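Local coordinates for protein TatD-related deoxyribonuclease (Thermotoga maritima, PDB 1J6O) that probably hydrolyses ester bonds in DNA as a metal-dependent deoxyribonuclease of the TatD family, built on a TIM-barrel fold, at residues I101-L106 against V162-S167. Numbering follows the deposited sequence.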
# COMPACT_ATOMS: atom_id res chain seq x y z
N ILE A 101 9.13 2.35 -2.41
CA ILE A 101 9.22 3.77 -2.12
C ILE A 101 7.76 4.21 -1.98
O ILE A 101 6.94 3.99 -2.89
CB ILE A 101 9.89 4.61 -3.26
CG1 ILE A 101 11.38 4.27 -3.38
CG2 ILE A 101 9.76 6.13 -2.94
CD1 ILE A 101 12.20 4.59 -2.14
N GLY A 102 7.45 4.81 -0.83
CA GLY A 102 6.11 5.30 -0.53
C GLY A 102 5.96 5.21 0.98
O GLY A 102 6.80 4.58 1.64
N GLU A 103 4.88 5.72 1.55
CA GLU A 103 3.78 6.36 0.85
C GLU A 103 4.11 7.68 0.14
O GLU A 103 4.80 8.54 0.69
CB GLU A 103 2.64 6.57 1.86
CG GLU A 103 1.27 6.43 1.27
CD GLU A 103 0.18 6.30 2.33
OE1 GLU A 103 0.40 5.65 3.38
OE2 GLU A 103 -0.91 6.85 2.08
N THR A 104 3.67 7.79 -1.10
CA THR A 104 3.91 9.01 -1.88
C THR A 104 2.72 9.19 -2.82
O THR A 104 2.07 8.22 -3.19
CB THR A 104 5.25 8.95 -2.68
OG1 THR A 104 5.45 10.20 -3.37
CG2 THR A 104 5.24 7.82 -3.68
N GLY A 105 2.41 10.43 -3.17
CA GLY A 105 1.28 10.62 -4.06
C GLY A 105 0.70 12.01 -3.92
O GLY A 105 1.43 12.96 -3.63
N LEU A 106 -0.61 12.10 -4.11
CA LEU A 106 -1.34 13.36 -4.03
C LEU A 106 -2.64 13.21 -3.26
O LEU A 106 -3.35 12.21 -3.41
CB LEU A 106 -1.72 13.83 -5.44
CG LEU A 106 -0.66 13.96 -6.52
CD1 LEU A 106 -1.32 14.34 -7.85
CD2 LEU A 106 0.36 15.02 -6.07
N VAL A 162 1.78 -0.29 -6.64
CA VAL A 162 0.39 -0.37 -6.26
C VAL A 162 -0.22 0.98 -5.94
O VAL A 162 0.45 1.83 -5.35
CB VAL A 162 0.26 -1.19 -4.96
CG1 VAL A 162 -1.17 -1.43 -4.63
CG2 VAL A 162 1.06 -2.52 -5.09
N ILE A 163 -1.48 1.16 -6.33
CA ILE A 163 -2.20 2.41 -6.05
C ILE A 163 -2.95 1.87 -4.83
O ILE A 163 -3.94 1.12 -4.95
CB ILE A 163 -3.19 2.80 -7.14
CG1 ILE A 163 -2.44 2.95 -8.47
CG2 ILE A 163 -3.90 4.10 -6.75
CD1 ILE A 163 -1.27 3.96 -8.41
N HIS A 164 -2.49 2.23 -3.65
CA HIS A 164 -3.12 1.74 -2.45
C HIS A 164 -4.49 2.32 -2.12
O HIS A 164 -4.80 3.45 -2.50
CB HIS A 164 -2.09 1.90 -1.31
CG HIS A 164 -2.47 2.89 -0.27
ND1 HIS A 164 -3.18 2.55 0.86
CD2 HIS A 164 -2.20 4.21 -0.16
CE1 HIS A 164 -3.33 3.62 1.62
NE2 HIS A 164 -2.74 4.64 1.02
N ALA A 165 -5.32 1.54 -1.43
CA ALA A 165 -6.67 1.97 -1.04
C ALA A 165 -7.35 2.64 -2.24
O ALA A 165 -7.92 3.74 -2.13
CB ALA A 165 -6.60 2.96 0.13
N PHE A 166 -7.28 1.96 -3.38
CA PHE A 166 -7.87 2.48 -4.62
C PHE A 166 -9.30 2.95 -4.34
O PHE A 166 -10.13 2.18 -3.85
CB PHE A 166 -7.90 1.41 -5.72
CG PHE A 166 -8.49 1.91 -6.99
CD1 PHE A 166 -7.76 2.75 -7.82
CD2 PHE A 166 -9.79 1.58 -7.35
CE1 PHE A 166 -8.31 3.27 -8.99
CE2 PHE A 166 -10.35 2.10 -8.52
CZ PHE A 166 -9.61 2.94 -9.33
N SER A 167 -9.58 4.20 -4.70
CA SER A 167 -10.89 4.76 -4.46
C SER A 167 -11.60 5.45 -5.61
O SER A 167 -12.39 6.38 -5.39
CB SER A 167 -10.78 5.75 -3.30
OG SER A 167 -9.80 6.75 -3.58
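The predicted two-metal site of this TatD-type TIM barrel is where Glu103 and His164 meet, reaching into the barrel from strands 98-107 and 161-163. Those strands are parallel but not adjacent, since strand 136-141 runs between them, and the backbones stay well apart: the closest CA atoms, those of Glu103 and His164, are 8.9 Å from each other. The contact therefore rests on two side-chain ends and buries only 75 Å². Glu103 follows a cis peptide bond at a corner of its strand, and its chain is extended beyond CG (chi2 166°), which carries the carboxylate across to the imidazole. There OE2 of Glu103 lies 3.1 Å from NE2 of His164, while OE1 of Glu103 is 4.1 Å from the same nitrogen, so a single oxygen does the touching. The bond from NE2 to OE2 is weak: its N-H...O angle is 131°, and the oxygen approaches the ring obliquely. Carboxylate and imidazole planes stand 72° apart, evidence against a flat, coplanar pairing.

Stronger polar partners lie outside the pair. OE1 of Glu103 is hydrogen-bonded to NE2 of His17, and ND1 of His164 to OE2 of Glu212, a bond that probably helps fix the rotation of the imidazole. The His164 ring also stacks on that of His17 and meets that of His139. Glu103 is a predicted ligand of one divalent cation and His164 of the other; donor atoms of Glu103, His139 and His164 appear to face a common point, as a shared metal position would require, though no ion confirms it. These predicted roles and facing donors suggest that the two groups are placed mainly for metal binding, the weak hydrogen bond being probably secondary.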